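Local coordinates for spike glycoprotein (Bat coronavirus HKU9, PDB 5GYQ) that forms the putative receptor-binding domain of the viral spike, which probably attaches the virion to host cells by engaging a receptor, at residues Y25-C30 with V64-M69; N97-L102 with I154-A159; T110-V115 with S143-V148. All blocks are in the same frame, centred on the assembly; numbering follows the deposited sequence.

Contact 1. Residues Y25-C30 with V64-M69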
ATOM      1  N   TYR A  25      -0.159  -7.380   3.718  1.00 16.77           N
ATOM      2  CA  TYR A  25       0.732  -8.170   4.557  1.00 21.10           C
ATOM      3  C   TYR A  25       0.659  -7.659   5.989  1.00 25.37           C
ATOM      4  O   TYR A  25       0.875  -6.474   6.247  1.00 24.34           O
ATOM      5  CB  TYR A  25       2.169  -8.115   4.033  1.00 19.34           C
ATOM      6  CG  TYR A  25       2.295  -8.553   2.592  1.00 26.70           C
ATOM      7  CD1 TYR A  25       2.545  -9.880   2.268  1.00 27.80           C
ATOM      8  CD2 TYR A  25       2.149  -7.641   1.552  1.00 24.24           C
ATOM      9  CE1 TYR A  25       2.652 -10.286   0.949  1.00 22.96           C
ATOM     10  CE2 TYR A  25       2.254  -8.036   0.235  1.00 22.15           C
ATOM     11  CZ  TYR A  25       2.505  -9.358  -0.063  1.00 29.49           C
ATOM     12  OH  TYR A  25       2.609  -9.751  -1.377  1.00 35.48           O
ATOM     13  N   MET A  26       0.337  -8.549   6.918  1.00 20.94           N
ATOM     14  CA  MET A  26       0.187  -8.157   8.311  1.00 26.90           C
ATOM     15  C   MET A  26       1.416  -8.529   9.136  1.00 30.53           C
ATOM     16  O   MET A  26       1.855  -9.677   9.139  1.00 31.69           O
ATOM     17  CB  MET A  26      -1.071  -8.790   8.904  1.00 30.25           C
ATOM     18  CG  MET A  26      -2.361  -8.257   8.298  1.00 30.70           C
ATOM     19  SD  MET A  26      -3.834  -9.090   8.922  1.00 76.76           S
ATOM     20  CE  MET A  26      -5.126  -8.055   8.235  1.00 52.14           C
ATOM     21  N   LEU A  27       1.963  -7.532   9.824  1.00 29.68           N
ATOM     22  CA  LEU A  27       3.126  -7.689  10.687  1.00 27.76           C
ATOM     23  C   LEU A  27       2.725  -7.534  12.148  1.00 30.75           C
ATOM     24  O   LEU A  27       2.187  -6.492  12.551  1.00 28.54           O
ATOM     25  CB  LEU A  27       4.207  -6.665  10.341  1.00 24.36           C
ATOM     26  CG  LEU A  27       4.506  -6.425   8.862  1.00 27.32           C
ATOM     27  CD1 LEU A  27       5.593  -5.372   8.713  1.00 35.62           C
ATOM     28  CD2 LEU A  27       4.909  -7.717   8.177  1.00 37.87           C
ATOM     29  N   TYR A  28       3.003  -8.571  12.932  1.00 30.11           N
ATOM     30  CA  TYR A  28       2.604  -8.622  14.332  1.00 39.70           C
ATOM     31  C   TYR A  28       3.594  -9.440  15.159  1.00 43.86           C
ATOM     32  O   TYR A  28       4.012 -10.519  14.738  1.00 43.51           O
ATOM     33  CB  TYR A  28       1.196  -9.213  14.455  1.00 35.51           C
ATOM     34  CG  TYR A  28       0.694  -9.324  15.874  1.00 46.77           C
ATOM     35  CD1 TYR A  28       0.790 -10.518  16.575  1.00 54.09           C
ATOM     36  CD2 TYR A  28       0.125  -8.231  16.515  1.00 51.29           C
ATOM     37  CE1 TYR A  28       0.333 -10.622  17.874  1.00 53.64           C
ATOM     38  CE2 TYR A  28      -0.334  -8.326  17.816  1.00 52.03           C
ATOM     39  CZ  TYR A  28      -0.228  -9.523  18.490  1.00 56.90           C
ATOM     40  OH  TYR A  28      -0.682  -9.626  19.784  1.00 69.26           O
ATOM     41  N   ASP A  29       3.962  -8.914  16.328  1.00 38.28           N
ATOM     42  CA  ASP A  29       4.851  -9.601  17.271  1.00 39.13           C
ATOM     43  C   ASP A  29       6.145 -10.062  16.601  1.00 34.09           C
ATOM     44  O   ASP A  29       6.438 -11.258  16.560  1.00 35.55           O
ATOM     45  CB  ASP A  29       4.124 -10.795  17.904  1.00 47.57           C
ATOM     46  CG  ASP A  29       4.863 -11.372  19.105  1.00 56.90           C
ATOM     47  OD1 ASP A  29       4.551 -12.519  19.495  1.00 48.25           O
ATOM     48  OD2 ASP A  29       5.750 -10.688  19.658  1.00 46.98           O
ATOM     49  N   CYS A  30       6.915  -9.112  16.077  1.00 38.35           N
ATOM     50  CA  CYS A  30       8.109  -9.457  15.313  1.00 27.28           C
ATOM     51  C   CYS A  30       9.093  -8.303  15.120  1.00 28.55           C
ATOM     52  O   CYS A  30       8.789  -7.134  15.390  1.00 32.49           O
ATOM     53  CB  CYS A  30       7.708  -9.992  13.936  1.00 37.93           C
ATOM     54  SG  CYS A  30       6.986  -8.734  12.845  1.00 37.44           S
ATOM     55  N   VAL A  64       1.806  -3.540  12.325  1.00 29.99           N
ATOM     56  CA  VAL A  64       2.060  -2.814  11.082  1.00 23.27           C
ATOM     57  C   VAL A  64       1.422  -3.539   9.904  1.00 26.77           C
ATOM     58  O   VAL A  64       1.589  -4.737   9.752  1.00 27.75           O
ATOM     59  CB  VAL A  64       3.573  -2.641  10.818  1.00 25.61           C
ATOM     60  CG1 VAL A  64       3.812  -1.989   9.463  1.00 19.67           C
ATOM     61  CG2 VAL A  64       4.217  -1.821  11.926  1.00 32.12           C
ATOM     62  N   THR A  65       0.684  -2.815   9.073  1.00 27.29           N
ATOM     63  CA  THR A  65       0.074  -3.415   7.893  1.00 26.85           C
ATOM     64  C   THR A  65       0.638  -2.789   6.626  1.00 26.04           C
ATOM     65  O   THR A  65       0.742  -1.572   6.524  1.00 22.38           O
ATOM     66  CB  THR A  65      -1.454  -3.259   7.910  1.00 30.60           C
ATOM     67  OG1 THR A  65      -1.977  -3.819   9.121  1.00 38.70           O
ATOM     68  CG2 THR A  65      -2.077  -3.972   6.720  1.00 27.67           C
ATOM     69  N   LEU A  66       1.013  -3.629   5.666  1.00 15.82           N
ATOM     70  CA  LEU A  66       1.543  -3.149   4.393  1.00 16.98           C
ATOM     71  C   LEU A  66       0.613  -3.495   3.239  1.00 15.82           C
ATOM     72  O   LEU A  66       0.428  -4.665   2.916  1.00 17.92           O
ATOM     73  CB  LEU A  66       2.926  -3.744   4.125  1.00 15.71           C
ATOM     74  CG  LEU A  66       3.957  -3.607   5.246  1.00 32.18           C
ATOM     75  CD1 LEU A  66       5.235  -4.356   4.893  1.00 28.95           C
ATOM     76  CD2 LEU A  66       4.249  -2.142   5.532  1.00 18.32           C
ATOM     77  N   ASP A  67       0.030  -2.476   2.621  1.00 18.04           N
ATOM     78  CA  ASP A  67      -0.796  -2.695   1.439  1.00 16.45           C
ATOM     79  C   ASP A  67      -0.034  -2.270   0.198  1.00 15.56           C
ATOM     80  O   ASP A  67       0.420  -1.140   0.102  1.00 16.54           O
ATOM     81  CB  ASP A  67      -2.114  -1.933   1.548  1.00 15.36           C
ATOM     82  CG  ASP A  67      -2.911  -2.339   2.767  1.00 20.02           C
ATOM     83  OD1 ASP A  67      -2.765  -3.494   3.213  1.00 20.93           O
ATOM     84  OD2 ASP A  67      -3.684  -1.505   3.279  1.00 18.12           O
ATOM     85  N   VAL A  68       0.105  -3.174  -0.759  1.00 11.07           N
ATOM     86  CA  VAL A  68       0.940  -2.901  -1.919  1.00  9.73           C
ATOM     87  C   VAL A  68       0.150  -3.004  -3.218  1.00 13.59           C
ATOM     88  O   VAL A  68      -0.638  -3.946  -3.418  1.00 13.02           O
ATOM     89  CB  VAL A  68       2.142  -3.857  -1.967  1.00  9.03           C
ATOM     90  CG1 VAL A  68       3.011  -3.566  -3.177  1.00 12.68           C
ATOM     91  CG2 VAL A  68       2.962  -3.729  -0.688  1.00 13.08           C
ATOM     92  N   MET A  69       0.359  -2.018  -4.087  1.00 12.52           N
ATOM     93  CA  MET A  69      -0.286  -1.996  -5.396  1.00 12.75           C
ATOM     94  C   MET A  69       0.426  -1.016  -6.311  1.00 16.74           C
ATOM     95  O   MET A  69       1.407  -0.398  -5.913  1.00 17.64           O
ATOM     96  CB  MET A  69      -1.760  -1.612  -5.264  1.00 11.46           C
ATOM     97  CG  MET A  69      -1.977  -0.154  -4.871  1.00 16.67           C
ATOM     98  SD  MET A  69      -3.322   0.057  -3.685  1.00 18.06           S
ATOM     99  CE  MET A  69      -2.522  -0.481  -2.175  1.00 10.60           C
TER
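Y25 meets L66 through both backbone groups, an antiparallel hydrogen-bonded pair: Y25 N donates to L66 O at 2.9 Å, tilted from that carbonyl's plane, and L66 N returns a nearly straight bond to Y25 O (175° at the hydrogen). The same Y25 O also receives a CA-H...O contact from T65 CA at 3.6 Å. The Y25 side chain has CG anti to the carbonyl carbon (chi1 -56°), a rotation that presents the ring's edge to the backbone of the other strand, with CD2 3.7 Å from L66 O. Farther out, CE2 of Y25 only grazes CG2 of V68 at 4.5 Å. V12 of helix 10-14 touches both Y25 and V68.

M26 faces T65 in a non-hydrogen-bonded pair. Their side chains occupy the opposite surface of the sheet from Y25, L27, V64 and L66.

L27 restores the hydrogen-bonded pattern with V64. L27 N lies 2.8 Å from V64 O, nearly along its C=O axis, and L27 O accepts the N-H of V64. The side chain then runs across the other strand: L27 CB sits 3.3 Å from V64 O, and the single methyl CD1 serves two partners, V64 CG1 at 3.9 Å and L66 CD1 at 4.0 Å. F32 of strand 30-32 adds to this apolar cluster by touching L27 and L66. Beyond L27 the chain turns away toward C30, which forms a disulfide with C6.

Four backbone bonds thus fix an edge strand of the five-stranded receptor-binding domain sheet. The side chains that meet across the strands make apolar contacts, which carry little directional information, so the register is probably set mainly by the peptide groups, while the apolar surface of L27, V64 and L66 is turned to the interior.

Contact 2. Residues N97-L102 with I154-A159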
ATOM      1  N   ASN A  97      -9.731   7.827   9.832  1.00 34.12           N
ATOM      2  CA  ASN A  97      -8.676   8.205  10.773  1.00 36.62           C
ATOM      3  C   ASN A  97      -7.387   7.419  10.551  1.00 38.27           C
ATOM      4  O   ASN A  97      -6.881   6.758  11.460  1.00 38.36           O
ATOM      5  CB  ASN A  97      -9.158   8.026  12.214  1.00 37.58           C
ATOM      6  CG  ASN A  97     -10.116   9.118  12.641  1.00 48.66           C
ATOM      7  OD1 ASN A  97     -10.030  10.254  12.170  1.00 43.23           O
ATOM      8  ND2 ASN A  97     -11.037   8.781  13.536  1.00 44.24           N
ATOM      9  N   PHE A  98      -6.866   7.499   9.332  1.00 26.27           N
ATOM     10  CA  PHE A  98      -5.678   6.752   8.951  1.00 23.96           C
ATOM     11  C   PHE A  98      -4.448   7.226   9.716  1.00 25.84           C
ATOM     12  O   PHE A  98      -4.104   8.407   9.693  1.00 25.19           O
ATOM     13  CB  PHE A  98      -5.440   6.870   7.444  1.00 18.49           C
ATOM     14  CG  PHE A  98      -4.201   6.166   6.967  1.00 15.59           C
ATOM     15  CD1 PHE A  98      -4.092   4.789   7.057  1.00 20.23           C
ATOM     16  CD2 PHE A  98      -3.150   6.883   6.417  1.00 19.76           C
ATOM     17  CE1 PHE A  98      -2.952   4.140   6.615  1.00 16.52           C
ATOM     18  CE2 PHE A  98      -2.010   6.240   5.975  1.00 23.49           C
ATOM     19  CZ  PHE A  98      -1.912   4.867   6.076  1.00 19.76           C
ATOM     20  N   TYR A  99      -3.806   6.292  10.408  1.00 25.42           N
ATOM     21  CA  TYR A  99      -2.536   6.543  11.078  1.00 24.26           C
ATOM     22  C   TYR A  99      -1.471   5.698  10.397  1.00 27.63           C
ATOM     23  O   TYR A  99      -1.532   4.468  10.430  1.00 23.12           O
ATOM     24  CB  TYR A  99      -2.638   6.220  12.574  1.00 23.54           C
ATOM     25  CG  TYR A  99      -1.318   6.187  13.321  1.00 26.59           C
ATOM     26  CD1 TYR A  99      -0.357   7.170  13.129  1.00 32.82           C
ATOM     27  CD2 TYR A  99      -1.051   5.185  14.246  1.00 35.91           C
ATOM     28  CE1 TYR A  99       0.845   7.141  13.822  1.00 38.60           C
ATOM     29  CE2 TYR A  99       0.145   5.148  14.945  1.00 29.66           C
ATOM     30  CZ  TYR A  99       1.088   6.129  14.730  1.00 33.90           C
ATOM     31  OH  TYR A  99       2.278   6.096  15.421  1.00 38.96           O
ATOM     32  N   GLY A 100      -0.511   6.356   9.756  1.00 22.85           N
ATOM     33  CA  GLY A 100       0.500   5.637   9.004  1.00 20.99           C
ATOM     34  C   GLY A 100       1.054   6.425   7.836  1.00 22.75           C
ATOM     35  O   GLY A 100       1.079   7.646   7.878  1.00 23.68           O
ATOM     36  N   CYS A 101       1.499   5.737   6.787  1.00 22.30           N
ATOM     37  CA  CYS A 101       2.157   6.425   5.675  1.00 20.42           C
ATOM     38  C   CYS A 101       1.807   5.896   4.287  1.00 20.78           C
ATOM     39  O   CYS A 101       1.576   4.704   4.092  1.00 21.08           O
ATOM     40  CB  CYS A 101       3.677   6.368   5.854  1.00 26.53           C
ATOM     41  SG  CYS A 101       4.281   7.341   7.249  1.00 57.37           S
ATOM     42  N   LEU A 102       1.780   6.814   3.327  1.00 21.64           N
ATOM     43  CA  LEU A 102       1.643   6.496   1.914  1.00 24.26           C
ATOM     44  C   LEU A 102       2.993   6.675   1.242  1.00 28.38           C
ATOM     45  O   LEU A 102       3.525   7.790   1.184  1.00 23.95           O
ATOM     46  CB  LEU A 102       0.603   7.392   1.243  1.00 19.08           C
ATOM     47  CG  LEU A 102      -0.788   7.447   1.867  1.00 28.31           C
ATOM     48  CD1 LEU A 102      -1.655   8.439   1.111  1.00 24.57           C
ATOM     49  CD2 LEU A 102      -1.422   6.069   1.870  1.00 25.53           C
ATOM     50  N   ILE A 154       1.397   2.046   4.543  1.00 19.26           N
ATOM     51  CA  ILE A 154       1.813   1.519   5.829  1.00 18.84           C
ATOM     52  C   ILE A 154       0.851   1.985   6.912  1.00 21.78           C
ATOM     53  O   ILE A 154       0.819   3.160   7.249  1.00 23.48           O
ATOM     54  CB  ILE A 154       3.251   1.955   6.169  1.00 19.76           C
ATOM     55  CG1 ILE A 154       4.186   1.636   4.999  1.00 26.79           C
ATOM     56  CG2 ILE A 154       3.731   1.271   7.439  1.00 22.41           C
ATOM     57  CD1 ILE A 154       5.604   2.128   5.186  1.00 27.90           C
ATOM     58  N   THR A 155       0.049   1.060   7.431  1.00 17.02           N
ATOM     59  CA  THR A 155      -0.871   1.349   8.525  1.00 19.07           C
ATOM     60  C   THR A 155      -0.235   0.986   9.857  1.00 25.69           C
ATOM     61  O   THR A 155       0.245  -0.129  10.038  1.00 25.14           O
ATOM     62  CB  THR A 155      -2.196   0.576   8.385  1.00 22.46           C
ATOM     63  OG1 THR A 155      -2.787   0.859   7.112  1.00 23.26           O
ATOM     64  CG2 THR A 155      -3.162   0.971   9.493  1.00 27.07           C
ATOM     65  N   LEU A 156      -0.238   1.929  10.788  1.00 25.00           N
ATOM     66  CA  LEU A 156       0.403   1.726  12.077  1.00 24.05           C
ATOM     67  C   LEU A 156      -0.613   1.610  13.198  1.00 29.52           C
ATOM     68  O   LEU A 156      -1.655   2.263  13.173  1.00 33.95           O
ATOM     69  CB  LEU A 156       1.363   2.876  12.370  1.00 22.93           C
ATOM     70  CG  LEU A 156       2.419   3.138  11.298  1.00 23.24           C
ATOM     71  CD1 LEU A 156       3.129   4.449  11.573  1.00 23.68           C
ATOM     72  CD2 LEU A 156       3.408   1.985  11.240  1.00 23.91           C
ATOM     73  N   LYS A 157      -0.311   0.768  14.180  1.00 33.75           N
ATOM     74  CA  LYS A 157      -1.080   0.762  15.419  1.00 31.36           C
ATOM     75  C   LYS A 157      -0.151   1.076  16.585  1.00 40.16           C
ATOM     76  O   LYS A 157       0.964   0.557  16.652  1.00 32.77           O
ATOM     77  CB  LYS A 157      -1.789  -0.579  15.626  1.00 36.15           C
ATOM     78  CG  LYS A 157      -3.261  -0.556  15.224  1.00 49.13           C
ATOM     79  CD  LYS A 157      -3.805  -1.954  14.956  1.00 57.85           C
ATOM     80  CE  LYS A 157      -3.760  -2.837  16.196  1.00 64.95           C
ATOM     81  NZ  LYS A 157      -4.915  -2.596  17.107  1.00 59.85           N
ATOM     82  N   PRO A 158      -0.602   1.946  17.500  1.00 44.38           N
ATOM     83  CA  PRO A 158       0.235   2.374  18.625  1.00 45.06           C
ATOM     84  C   PRO A 158       0.626   1.216  19.534  1.00 46.41           C
ATOM     85  O   PRO A 158      -0.143   0.267  19.700  1.00 40.61           O
ATOM     86  CB  PRO A 158      -0.657   3.377  19.367  1.00 44.85           C
ATOM     87  CG  PRO A 158      -2.044   3.029  18.963  1.00 48.01           C
ATOM     88  CD  PRO A 158      -1.942   2.555  17.546  1.00 37.97           C
ATOM     89  N   ALA A 159       1.823   1.296  20.105  1.00 41.65           N
ATOM     90  CA  ALA A 159       2.301   0.279  21.029  1.00 44.52           C
ATOM     91  C   ALA A 159       1.407   0.232  22.261  1.00 51.29           C
ATOM     92  O   ALA A 159       1.020   1.270  22.797  1.00 56.51           O
ATOM     93  CB  ALA A 159       3.742   0.553  21.421  1.00 42.79           C
TER
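Y99, just before strand 100-111, meets L156 near the end of strand 146-157, its antiparallel neighbour in the five-stranded sheet of the receptor-binding domain. The Y99 carbonyl accepts the N-H of L156, and the side chain, with CG anti to the backbone N (chi1 169°), reaches over the partner strand. Its CB is 4.1 Å from L156 O, and CD2 comes closest to that oxygen, at 3.2 Å. CE2 lies 3.6 Å from L156 CB and also approaches P158 CD. CB of L156 lies over one face of the ring, 24° off the normal, a CH-pi contact; near the phenol end, CZ meets L156 CD1 at 4.1 Å. V51 and Y61 border the same ring.

G100 opens the strand, opposite T155 in a non-hydrogen-bonded pair. At its phi of 151° a CB would press against the Y99 carbonyl oxygen and collide with I154 O, to which G100 CA makes a 3.1 Å CA-H...O contact. Next, C101 and I154 exchange two 2.7 Å backbone bonds, C101 N to I154 O and I154 N to C101 O, while C101 SG is tied to C48 by a disulfide. F98 crosses on the T155 side, its ring edge directed at the hydroxyl: CE1 stands 3.3 Å from T155 OG1, in the ring plane.

Contact 3. Residues T110-V115 with S143-V148. With NAG (2-acetamido-2-deoxy-beta-D-glucopyranose), chain B.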
ATOM      1  N   THR A 110       5.398   2.016 -17.851  1.00 37.98           N
ATOM      2  CA  THR A 110       4.069   2.314 -18.369  1.00 47.25           C
ATOM      3  C   THR A 110       3.482   1.019 -18.916  1.00 47.96           C
ATOM      4  O   THR A 110       4.013   0.435 -19.861  1.00 43.97           O
ATOM      5  CB  THR A 110       4.088   3.398 -19.464  1.00 43.28           C
ATOM      6  OG1 THR A 110       4.030   2.782 -20.754  1.00 60.57           O
ATOM      7  CG2 THR A 110       5.337   4.257 -19.355  1.00 40.10           C
ATOM      8  N   ALA A 111       2.387   0.571 -18.314  1.00 39.99           N
ATOM      9  CA  ALA A 111       1.889  -0.778 -18.564  1.00 33.65           C
ATOM     10  C   ALA A 111       0.366  -0.830 -18.472  1.00 30.13           C
ATOM     11  O   ALA A 111      -0.264   0.186 -18.154  1.00 26.02           O
ATOM     12  CB  ALA A 111       2.527  -1.754 -17.573  1.00 31.58           C
ATOM     13  N   PRO A 112      -0.233  -1.999 -18.778  1.00 27.66           N
ATOM     14  CA  PRO A 112      -1.646  -2.186 -18.447  1.00 26.59           C
ATOM     15  C   PRO A 112      -1.946  -1.792 -17.006  1.00 18.01           C
ATOM     16  O   PRO A 112      -1.242  -2.201 -16.083  1.00 19.74           O
ATOM     17  CB  PRO A 112      -1.855  -3.683 -18.671  1.00 23.66           C
ATOM     18  CG  PRO A 112      -0.935  -4.001 -19.795  1.00 31.88           C
ATOM     19  CD  PRO A 112       0.270  -3.095 -19.632  1.00 32.52           C
ATOM     20  N   TYR A 113      -2.985  -0.986 -16.837  1.00 19.33           N
ATOM     21  CA  TYR A 113      -3.346  -0.435 -15.544  1.00 17.96           C
ATOM     22  C   TYR A 113      -4.779  -0.847 -15.248  1.00 17.36           C
ATOM     23  O   TYR A 113      -5.725  -0.240 -15.754  1.00 17.26           O
ATOM     24  CB  TYR A 113      -3.177   1.087 -15.564  1.00 20.68           C
ATOM     25  CG  TYR A 113      -3.375   1.804 -14.245  1.00 15.65           C
ATOM     26  CD1 TYR A 113      -2.870   1.289 -13.057  1.00 17.47           C
ATOM     27  CD2 TYR A 113      -4.036   3.024 -14.201  1.00 15.30           C
ATOM     28  CE1 TYR A 113      -3.044   1.962 -11.855  1.00 14.41           C
ATOM     29  CE2 TYR A 113      -4.210   3.702 -13.012  1.00 11.95           C
ATOM     30  CZ  TYR A 113      -3.716   3.168 -11.842  1.00 11.41           C
ATOM     31  OH  TYR A 113      -3.895   3.850 -10.660  1.00 12.52           O
ATOM     32  N   ALA A 114      -4.937  -1.901 -14.453  1.00 14.65           N
ATOM     33  CA  ALA A 114      -6.250  -2.503 -14.241  1.00 10.06           C
ATOM     34  C   ALA A 114      -6.978  -1.861 -13.068  1.00 15.69           C
ATOM     35  O   ALA A 114      -6.705  -2.169 -11.908  1.00 13.45           O
ATOM     36  CB  ALA A 114      -6.117  -4.000 -14.024  1.00 11.69           C
ATOM     37  N   VAL A 115      -7.914  -0.973 -13.384  1.00 12.05           N
ATOM     38  CA  VAL A 115      -8.639  -0.219 -12.373  1.00 11.41           C
ATOM     39  C   VAL A 115     -10.142  -0.404 -12.538  1.00 12.59           C
ATOM     40  O   VAL A 115     -10.690  -0.105 -13.595  1.00 12.17           O
ATOM     41  CB  VAL A 115      -8.300   1.282 -12.446  1.00 15.37           C
ATOM     42  CG1 VAL A 115      -9.078   2.064 -11.396  1.00 13.83           C
ATOM     43  CG2 VAL A 115      -6.810   1.494 -12.274  1.00 11.56           C
ATOM     44  N   SER A 143      -7.364  -0.815 -23.079  1.00 28.47           N
ATOM     45  CA  SER A 143      -7.486   0.574 -22.666  1.00 34.94           C
ATOM     46  C   SER A 143      -6.080   1.166 -22.593  1.00 27.66           C
ATOM     47  O   SER A 143      -5.108   0.411 -22.542  1.00 27.97           O
ATOM     48  CB  SER A 143      -8.208   0.675 -21.319  1.00 31.29           C
ATOM     49  OG  SER A 143      -7.490  -0.004 -20.307  1.00 43.11           O
ATOM     50  N   PRO A 144      -5.961   2.507 -22.612  1.00 29.72           N
ATOM     51  CA  PRO A 144      -4.632   3.131 -22.570  1.00 26.59           C
ATOM     52  C   PRO A 144      -3.770   2.608 -21.430  1.00 32.25           C
ATOM     53  O   PRO A 144      -4.264   2.434 -20.314  1.00 27.43           O
ATOM     54  CB  PRO A 144      -4.946   4.615 -22.363  1.00 30.10           C
ATOM     55  CG  PRO A 144      -6.291   4.800 -22.945  1.00 31.53           C
ATOM     56  CD  PRO A 144      -7.035   3.512 -22.727  1.00 30.37           C
ATOM     57  N   PHE A 145      -2.502   2.334 -21.713  1.00 26.44           N
ATOM     58  CA  PHE A 145      -1.576   1.967 -20.655  1.00 24.47           C
ATOM     59  C   PHE A 145      -1.319   3.207 -19.814  1.00 29.58           C
ATOM     60  O   PHE A 145      -1.532   4.330 -20.277  1.00 28.61           O
ATOM     61  CB  PHE A 145      -0.261   1.414 -21.217  1.00 32.42           C
ATOM     62  CG  PHE A 145      -0.392   0.069 -21.887  1.00 34.13           C
ATOM     63  CD1 PHE A 145       0.715  -0.535 -22.466  1.00 34.53           C
ATOM     64  CD2 PHE A 145      -1.613  -0.587 -21.942  1.00 29.83           C
ATOM     65  CE1 PHE A 145       0.606  -1.766 -23.086  1.00 35.84           C
ATOM     66  CE2 PHE A 145      -1.728  -1.819 -22.561  1.00 38.95           C
ATOM     67  CZ  PHE A 145      -0.617  -2.410 -23.134  1.00 38.74           C
ATOM     68  N   SER A 146      -0.878   3.012 -18.578  1.00 27.10           N
ATOM     69  CA  SER A 146      -0.536   4.146 -17.734  1.00 27.53           C
ATOM     70  C   SER A 146       0.893   4.046 -17.245  1.00 27.55           C
ATOM     71  O   SER A 146       1.371   2.954 -16.936  1.00 29.77           O
ATOM     72  CB  SER A 146      -1.482   4.244 -16.534  1.00 26.80           C
ATOM     73  OG  SER A 146      -2.479   5.227 -16.745  1.00 30.18           O
ATOM     74  N   TYR A 147       1.572   5.187 -17.192  1.00 26.37           N
ATOM     75  CA  TYR A 147       2.820   5.281 -16.453  1.00 25.05           C
ATOM     76  C   TYR A 147       2.467   5.139 -14.983  1.00 25.14           C
ATOM     77  O   TYR A 147       1.523   5.762 -14.500  1.00 24.70           O
ATOM     78  CB  TYR A 147       3.544   6.597 -16.727  1.00 21.68           C
ATOM     79  CG  TYR A 147       4.735   6.819 -15.827  1.00 31.65           C
ATOM     80  CD1 TYR A 147       5.927   6.141 -16.041  1.00 33.73           C
ATOM     81  CD2 TYR A 147       4.665   7.699 -14.758  1.00 31.97           C
ATOM     82  CE1 TYR A 147       7.018   6.340 -15.218  1.00 34.01           C
ATOM     83  CE2 TYR A 147       5.749   7.905 -13.932  1.00 38.26           C
ATOM     84  CZ  TYR A 147       6.923   7.224 -14.166  1.00 35.96           C
ATOM     85  OH  TYR A 147       8.008   7.424 -13.343  1.00 49.54           O
ATOM     86  N   VAL A 148       3.226   4.322 -14.269  1.00 27.21           N
ATOM     87  CA  VAL A 148       2.763   3.834 -12.980  1.00 23.82           C
ATOM     88  C   VAL A 148       3.833   3.878 -11.889  1.00 24.36           C
ATOM     89  O   VAL A 148       5.016   3.639 -12.139  1.00 27.18           O
ATOM     90  CB  VAL A 148       2.214   2.391 -13.143  1.00 25.24           C
ATOM     91  CG1 VAL A 148       2.726   1.463 -12.060  1.00 27.39           C
ATOM     92  CG2 VAL A 148       0.693   2.408 -13.178  1.00 20.66           C
TER
HETATM   93  C1  NAG B   1      -4.697   7.200 -14.682  1.00 14.48           C
HETATM   94  C2  NAG B   1      -4.681   8.260 -15.758  1.00 25.09           C
HETATM   95  C3  NAG B   1      -6.080   8.831 -15.938  1.00 27.48           C
HETATM   96  C4  NAG B   1      -7.076   7.710 -16.224  1.00 19.22           C
HETATM   97  C5  NAG B   1      -6.930   6.554 -15.227  1.00 18.36           C
HETATM   98  C6  NAG B   1      -7.700   5.325 -15.650  1.00 19.28           C
HETATM   99  C7  NAG B   1      -2.537   9.407 -16.073  1.00 26.32           C
HETATM  100  C8  NAG B   1      -1.664  10.549 -15.649  1.00 23.01           C
HETATM  101  N2  NAG B   1      -3.724   9.312 -15.458  1.00 24.07           N
HETATM  102  O3  NAG B   1      -6.044   9.759 -17.014  1.00 24.26           O
HETATM  103  O4  NAG B   1      -8.413   8.180 -16.072  1.00 27.74           O
HETATM  104  O5  NAG B   1      -5.560   6.147 -15.075  1.00 18.06           O
HETATM  105  O6  NAG B   1      -7.615   4.294 -14.676  1.00 20.38           O
HETATM  106  O7  NAG B   1      -2.188   8.601 -16.931  1.00 21.89           O
HETATM  107  O   HOH W   1      -4.570  -0.184 -19.295  1.00 19.02           O
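P112 and F145 extend in the same direction, the pyrrolidine ring roughly parallel to the phenyl ring and over one face of it. CD of P112 stands over the centre of the F145 ring, 3.5 Å from its centroid and 6° off the normal, a close CH-pi contact, and CG of P112 reaches F145 CE2 at 3.6 Å. F145 CB meanwhile touches A111 O.

Y113 is turned differently. With chi1 at -174°, its ring extends in among S146 CB, V148 CG2 and the sugar: CD2 is 3.7 Å from S146 CB and CD1 3.7 Å from V148 CG2, both oblique. V115 CG2 covers the centre of one face, and O5 of the N-acetylglucosamine approaches the edge in the ring plane, 3.5 Å from CE2 of Y113. The sugar fits the N-linked glycan predicted at N72, whose ND2 is hydrogen-bonded to S146 OG; T74 OG1 is hydrogen-bonded to the sugar. The Y113 hydroxyl is held by H75 ND1 and N72 N. A third arrangement puts T110 CG2 at the edge of the Y147 ring, the two side chains crossing at about a right angle.

The backbones pair only briefly. A111 N bonds to S146 O from 41° out of the carbonyl plane, S146 N bonds back to A111 O, and a water receives the Y113 N-H at 3.0 Å and donates to P144 O.

The two segments close the loop carrying helix 130-139, probably the external subdomain. Y113 packs on F87 of helix 86-90 and I71 of strand 63-71, and V148 touches R70 of that strand and L107 of strand 100-111.

Contacts 1 and 2 lie side by side in one antiparallel sheet; T65 O probably accepts a hydrogen bond from T155 N, and V64 and L66 pack on I154, sharing an apolar interior. Contact 3 joins the same two strands as contact 2 at their other ends, inside the loop contact 2 closes. All three are partly buried, but contacts 1 and 2 are centred about 9 and 11 Å from the chain's centre, contact 3 about 18 Å, with T110 and F145 exposed. Backbone pairing dominates contact 1, whose C30 lies outside the paired residues; contact 2 adds a tyrosine ring with L156 CB over one face and pairs disulfide-linked C101; contact 3 keeps two backbone hydrogen bonds and adds proline-aromatic, water and glycan contacts.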